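Local structure of AvtR (Acidianus filamentous virus 6, 4HV0) at residues Val3-Glu8 with Thr87-Leu92; Ala26-Ile31 with Tyr63-Lys68. The protein acts as a transcriptional regulator of a hyperthermophilic archaeal virus and probably binds DNA through a ribbon-helix-helix fold. All coordinates share one frame; numbering follows the deposited sequence.

Contact 1: residues Val3-Glu8 with Thr87-Leu92; sequences VTVEEE and TLNRFL
Asn89 holds Glu6 by both backbone and side chain. Its CG stands anti to the backbone N (chi1 176°), which carries the amide from the first turn of helix 88-97 to the backbone of Glu6, where strand 3-6 passes into helix 7-19. Asn89 OD1 accepts from Glu6 N at 2.8 Å; the bond is nearly straight (166°), although the donor lies above the carbonyl plane rather than on a lone pair. The other end of the amide, Asn89 ND2, gives a more bent bond to Glu6 OE2 at 3.1 Å. That oxygen lies close to the amide plane but is itself met from above the carboxylate, the two planes being 48° apart. Glu6 occupies the N-cap position of helix 7-19, and its OE2 is also held by a salt bridge to Lys93, so amide and ammonium share one carboxylate oxygen. Nearer the start of the strand a water accepts from Asn89 N at 2.9 Å and donates to Thr4 O. Apolar groups fill in beside the polar pair: Val3 CG1 meets Leu88 CD2 at 3.5 Å, the two side chains lying nearly perpendicular, and Val5 CG1 approaches Leu92 CD1 at 4.2 Å. Helix 88-97 lies against strand 3-6, which with helix 7-19 belongs to the CopG-family ribbon-helix-helix region; Val9 of that helix touches Asn89 and Leu92, while Leu32 and Ile31 of helix 24-36 back Leu88 and Leu92.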
loop_
_atom_site.group_PDB
_atom_site.type_symbol
_atom_site.label_atom_id
_atom_site.label_comp_id
_atom_site.label_asym_id
_atom_site.label_seq_id
_atom_site.Cartn_x
_atom_site.Cartn_y
_atom_site.Cartn_z
ATOM N N VAL A 3 -5.945 -0.963 3.590
ATOM C CA VAL A 3 -5.443 0.333 3.144
ATOM C C VAL A 3 -6.444 1.006 2.176
ATOM O O VAL A 3 -7.206 0.335 1.475
ATOM C CB VAL A 3 -4.109 0.114 2.404
ATOM C CG1 VAL A 3 -3.459 1.443 2.045
ATOM C CG2 VAL A 3 -3.176 -0.766 3.216
ATOM N N THR A 4 -6.461 2.332 2.133
ATOM C CA THR A 4 -7.222 3.049 1.099
ATOM C C THR A 4 -6.323 3.948 0.284
ATOM O O THR A 4 -5.643 4.799 0.840
ATOM C CB THR A 4 -8.315 3.918 1.689
ATOM O OG1 THR A 4 -9.044 3.160 2.672
ATOM C CG2 THR A 4 -9.228 4.343 0.579
ATOM N N VAL A 5 -6.311 3.764 -1.035
ATOM C CA VAL A 5 -5.467 4.574 -1.909
ATOM C C VAL A 5 -6.220 5.281 -3.030
ATOM O O VAL A 5 -7.235 4.818 -3.485
ATOM C CB VAL A 5 -4.287 3.714 -2.460
ATOM C CG1 VAL A 5 -3.458 3.183 -1.297
ATOM C CG2 VAL A 5 -4.779 2.513 -3.291
ATOM N N GLU A 6 -5.648 6.374 -3.529
ATOM C CA GLU A 6 -6.120 7.048 -4.723
ATOM C C GLU A 6 -5.904 6.195 -5.978
ATOM O O GLU A 6 -5.032 5.321 -6.025
ATOM C CB GLU A 6 -5.262 8.262 -4.969
ATOM C CG GLU A 6 -5.366 9.428 -4.031
ATOM C CD GLU A 6 -4.256 10.444 -4.330
ATOM O OE1 GLU A 6 -3.781 10.472 -5.485
ATOM O OE2 GLU A 6 -3.867 11.213 -3.415
ATOM N N GLU A 7 -6.623 6.518 -7.043
ATOM C CA GLU A 7 -6.571 5.735 -8.283
ATOM C C GLU A 7 -5.171 5.704 -8.926
ATOM O O GLU A 7 -4.694 4.647 -9.338
ATOM C CB GLU A 7 -7.600 6.296 -9.256
ATOM C CG GLU A 7 -7.797 5.498 -10.526
ATOM C CD GLU A 7 -9.014 5.959 -11.298
ATOM O OE1 GLU A 7 -9.507 7.083 -11.022
ATOM O OE2 GLU A 7 -9.482 5.192 -12.166
ATOM N N GLU A 8 -4.514 6.851 -9.013
ATOM C CA GLU A 8 -3.162 6.888 -9.560
ATOM C C GLU A 8 -2.211 5.899 -8.845
ATOM O O GLU A 8 -1.431 5.170 -9.491
ATOM C CB GLU A 8 -2.608 8.303 -9.516
ATOM C CG GLU A 8 -1.281 8.423 -10.231
ATOM C CD GLU A 8 -0.777 9.855 -10.329
ATOM O OE1 GLU A 8 -1.398 10.768 -9.730
ATOM O OE2 GLU A 8 0.263 10.059 -11.006
ATOM N N THR A 87 0.139 9.616 5.722
ATOM C CA THR A 87 -0.764 8.556 5.466
ATOM C C THR A 87 0.057 7.589 4.601
ATOM O O THR A 87 1.102 7.925 4.025
ATOM C CB THR A 87 -1.993 8.999 4.648
ATOM O OG1 THR A 87 -1.528 9.654 3.486
ATOM C CG2 THR A 87 -2.918 9.912 5.372
ATOM N N LEU A 88 -0.428 6.367 4.511
ATOM C CA LEU A 88 0.201 5.406 3.683
ATOM C C LEU A 88 0.062 5.842 2.218
ATOM O O LEU A 88 1.010 5.689 1.411
ATOM C CB LEU A 88 -0.444 4.061 3.895
ATOM C CG LEU A 88 0.183 2.968 3.044
ATOM C CD1 LEU A 88 1.681 2.977 3.073
ATOM C CD2 LEU A 88 -0.374 1.703 3.644
ATOM N N ASN A 89 -1.111 6.367 1.869
ATOM C CA ASN A 89 -1.376 6.752 0.473
ATOM C C ASN A 89 -0.406 7.810 0.045
ATOM O O ASN A 89 0.141 7.739 -1.022
ATOM C CB ASN A 89 -2.796 7.305 0.260
ATOM C CG ASN A 89 -3.042 7.795 -1.187
ATOM O OD1 ASN A 89 -3.269 7.002 -2.094
ATOM N ND2 ASN A 89 -3.010 9.080 -1.392
ATOM N N ARG A 90 -0.216 8.824 0.878
ATOM C CA ARG A 90 0.681 9.881 0.510
ATOM C C ARG A 90 2.144 9.356 0.435
ATOM O O ARG A 90 2.882 9.762 -0.448
ATOM C CB ARG A 90 0.612 11.035 1.486
ATOM C CG ARG A 90 1.390 12.272 1.016
ATOM C CD ARG A 90 1.306 13.322 2.094
ATOM N NE ARG A 90 2.636 13.568 2.652
ATOM C CZ ARG A 90 2.924 13.785 3.927
ATOM N NH1 ARG A 90 1.989 13.806 4.842
ATOM N NH2 ARG A 90 4.165 13.991 4.280
ATOM N N PHE A 91 2.521 8.450 1.335
ATOM C CA PHE A 91 3.837 7.851 1.295
ATOM C C PHE A 91 4.058 7.107 -0.028
ATOM O O PHE A 91 5.019 7.363 -0.721
ATOM C CB PHE A 91 3.967 6.926 2.503
ATOM C CG PHE A 91 5.180 6.075 2.523
ATOM C CD1 PHE A 91 6.337 6.519 3.112
ATOM C CD2 PHE A 91 5.121 4.777 2.067
ATOM C CE1 PHE A 91 7.449 5.701 3.166
ATOM C CE2 PHE A 91 6.219 3.943 2.132
ATOM C CZ PHE A 91 7.386 4.404 2.676
ATOM N N LEU A 92 3.126 6.246 -0.406
ATOM C CA LEU A 92 3.216 5.558 -1.699
ATOM C C LEU A 92 3.186 6.531 -2.883
ATOM O O LEU A 92 3.882 6.333 -3.864
ATOM C CB LEU A 92 2.076 4.562 -1.866
ATOM C CG LEU A 92 2.022 3.415 -0.880
ATOM C CD1 LEU A 92 0.659 2.768 -0.939
ATOM C CD2 LEU A 92 3.112 2.407 -1.231
HETATM O O HOH W 1 -3.638 5.971 3.149
#

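Contact 2: residues Ala26-Ile31 with Tyr63-Lys68; sequences AVIRKI and YRINCK
Arg29 NH1 points to Lys68 O at 3.4 Å, a weak and strongly bent bond (126°). It remains doubtful, because the position of that carbonyl oxygen is uncertain. The arginine chain turns at its third torsion (chi3 -64°), so that the guanidinium folds back over its own helix, with Ala26 N lying under one face, nearer its border than its middle. Before this bend the aliphatic part of the chain makes its own contact, Arg29 CD coming near Lys68 O. The body of the contact is apolar and centred on Ile28, whose two branches serve different partners. CG1 lies anti to the carbonyl carbon (chi1 -71°) and sends CD1 out to the end of Ile65, where the two side chains meet tip to tip; Ile28 CD1 is 3.6 Å from Ile65 CD1 and equally close to Ile65 CG2. The other branch, Ile28 CG2, rests on Cys67 SG at 3.5 Å, and the same sulfur also borders Arg29 CG at 4.1 Å. An inverse gamma turn is centred on Asn66, with a weak bond from Cys67 N to Ile65 O at 2.9 Å. Ile65 and Cys67, before and after Asn66, both point at the helix, and Asn66 points away. Helix 24-36, the second helix of the ribbon-helix-helix region, is thus packed against the end of strand 60-65, the antiparallel partner of strand 3-6, and against the loop that follows it. Leu13 of helix 7-19 touches Ile28, Val24 and Pro25 at the start of helix 24-36 touch Ile65, and Arg29 also touches Thr42 and Leu69 in loops.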
loop_
_atom_site.group_PDB
_atom_site.type_symbol
_atom_site.label_atom_id
_atom_site.label_comp_id
_atom_site.label_asym_id
_atom_site.label_seq_id
_atom_site.Cartn_x
_atom_site.Cartn_y
_atom_site.Cartn_z
ATOM N N ALA A 26 0.694 -8.144 -2.470
ATOM C CA ALA A 26 2.077 -8.619 -2.387
ATOM C C ALA A 26 3.036 -7.455 -2.613
ATOM O O ALA A 26 4.064 -7.318 -1.945
ATOM C CB ALA A 26 2.333 -9.747 -3.395
ATOM N N VAL A 27 2.692 -6.604 -3.554
ATOM C CA VAL A 27 3.513 -5.440 -3.869
ATOM C C VAL A 27 3.539 -4.469 -2.638
ATOM O O VAL A 27 4.610 -4.048 -2.192
ATOM C CB VAL A 27 2.977 -4.808 -5.188
ATOM C CG1 VAL A 27 3.638 -3.486 -5.537
ATOM C CG2 VAL A 27 3.143 -5.788 -6.330
ATOM N N ILE A 28 2.376 -4.164 -2.062
ATOM C CA ILE A 28 2.326 -3.331 -0.851
ATOM C C ILE A 28 3.165 -3.940 0.262
ATOM O O ILE A 28 3.987 -3.235 0.841
ATOM C CB ILE A 28 0.893 -3.141 -0.341
ATOM C CG1 ILE A 28 0.126 -2.229 -1.274
ATOM C CG2 ILE A 28 0.851 -2.610 1.080
ATOM C CD1 ILE A 28 -1.364 -2.358 -1.021
ATOM N N ARG A 29 3.004 -5.245 0.533
ATOM C CA ARG A 29 3.847 -5.931 1.522
ATOM C C ARG A 29 5.332 -5.808 1.229
ATOM O O ARG A 29 6.111 -5.544 2.140
ATOM C CB ARG A 29 3.490 -7.382 1.709
ATOM C CG ARG A 29 2.315 -7.558 2.642
ATOM C CD ARG A 29 2.229 -8.976 3.190
ATOM N NE ARG A 29 1.971 -9.936 2.125
ATOM C CZ ARG A 29 0.779 -10.154 1.562
ATOM N NH1 ARG A 29 -0.309 -9.485 1.955
ATOM N NH2 ARG A 29 0.676 -11.050 0.585
ATOM N N LYS A 30 5.729 -5.900 -0.031
ATOM C CA LYS A 30 7.143 -5.766 -0.363
ATOM C C LYS A 30 7.642 -4.347 -0.073
ATOM O O LYS A 30 8.710 -4.176 0.527
ATOM C CB LYS A 30 7.405 -6.181 -1.813
ATOM C CG LYS A 30 8.880 -6.233 -2.206
ATOM C CD LYS A 30 9.138 -7.268 -3.302
ATOM C CE LYS A 30 10.483 -7.078 -4.009
ATOM N NZ LYS A 30 10.422 -6.265 -5.258
ATOM N N ILE A 31 6.864 -3.329 -0.454
ATOM C CA ILE A 31 7.229 -1.933 -0.173
ATOM C C ILE A 31 7.324 -1.713 1.339
ATOM O O ILE A 31 8.323 -1.174 1.828
ATOM C CB ILE A 31 6.209 -0.957 -0.754
ATOM C CG1 ILE A 31 6.290 -0.980 -2.254
ATOM C CG2 ILE A 31 6.475 0.492 -0.262
ATOM C CD1 ILE A 31 5.040 -0.433 -2.893
ATOM N N TYR A 63 -9.522 3.160 -3.894
ATOM C CA TYR A 63 -9.492 1.702 -3.798
ATOM C C TYR A 63 -9.230 1.255 -2.373
ATOM O O TYR A 63 -8.379 1.786 -1.704
ATOM C CB TYR A 63 -8.465 1.135 -4.766
ATOM C CG TYR A 63 -8.853 1.324 -6.220
ATOM C CD1 TYR A 63 -9.396 0.275 -6.971
ATOM C CD2 TYR A 63 -8.684 2.560 -6.841
ATOM C CE1 TYR A 63 -9.745 0.462 -8.302
ATOM C CE2 TYR A 63 -9.027 2.754 -8.167
ATOM C CZ TYR A 63 -9.559 1.708 -8.894
ATOM O OH TYR A 63 -9.893 1.915 -10.218
ATOM N N ARG A 64 -10.000 0.279 -1.914
ATOM C CA ARG A 64 -9.818 -0.333 -0.603
ATOM C C ARG A 64 -9.045 -1.644 -0.798
ATOM O O ARG A 64 -9.520 -2.545 -1.478
ATOM C CB ARG A 64 -11.170 -0.626 0.042
ATOM C CG ARG A 64 -11.948 0.600 0.478
ATOM C CD ARG A 64 -12.757 0.322 1.734
ATOM N NE ARG A 64 -13.424 1.534 2.214
ATOM C CZ ARG A 64 -12.818 2.554 2.831
ATOM N NH1 ARG A 64 -11.506 2.546 3.062
ATOM N NH2 ARG A 64 -13.534 3.604 3.227
ATOM N N ILE A 65 -7.856 -1.752 -0.217
ATOM C CA ILE A 65 -6.993 -2.919 -0.429
ATOM C C ILE A 65 -6.851 -3.749 0.837
ATOM O O ILE A 65 -6.474 -3.236 1.891
ATOM C CB ILE A 65 -5.592 -2.508 -0.892
ATOM C CG1 ILE A 65 -5.629 -1.867 -2.273
ATOM C CG2 ILE A 65 -4.696 -3.732 -0.996
ATOM C CD1 ILE A 65 -4.310 -1.264 -2.693
ATOM N N ASN A 66 -7.127 -5.048 0.713
ATOM C CA ASN A 66 -6.990 -5.986 1.826
ATOM C C ASN A 66 -5.534 -6.367 2.041
ATOM O O ASN A 66 -5.096 -7.462 1.703
ATOM C CB ASN A 66 -7.860 -7.239 1.623
ATOM C CG ASN A 66 -9.008 -7.320 2.619
ATOM O OD1 ASN A 66 -9.171 -6.453 3.474
ATOM N ND2 ASN A 66 -9.804 -8.370 2.515
ATOM N N CYS A 67 -4.772 -5.429 2.576
ATOM C CA CYS A 67 -3.422 -5.732 2.960
ATOM C C CYS A 67 -3.498 -6.284 4.363
ATOM O O CYS A 67 -4.023 -5.617 5.258
ATOM C CB CYS A 67 -2.548 -4.497 2.915
ATOM S SG CYS A 67 -0.827 -4.971 3.009
ATOM N N LYS A 68 -3.041 -7.527 4.520
ATOM C CA LYS A 68 -2.929 -8.201 5.806
ATOM C C LYS A 68 -1.455 -8.529 6.076
ATOM O O LYS A 68 -0.830 -9.213 5.283
ATOM C CB LYS A 68 -3.721 -9.511 5.795
ATOM C CG LYS A 68 -5.197 -9.357 5.511
ATOM C CD LYS A 68 -5.981 -10.609 5.880
ATOM C CE LYS A 68 -7.458 -10.447 5.573
ATOM N NZ LYS A 68 -8.216 -11.697 5.849
#

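In the fold
The centres of the two contacts lie about 10 Å apart on the same antiparallel sheet, in which strands 3-6 and 60-65 are neighbours. They are joined directly by backbone bonds, probably Ile65 N to Val3 O and Tyr63 N to Val5 O. Along the chain contact 2 is nested within contact 1, which brings residues near the N terminus against the last helix. Helices 7-19 and 24-36 follow strand 3-6 in succession, as expected of the CopG family. Ribbon-helix-helix dimers usually build their paired strands from two subunits; here strands 3-6 and 60-65 of one chain pair antiparallel, so a single chain probably provides the ribbon that two subunits usually share.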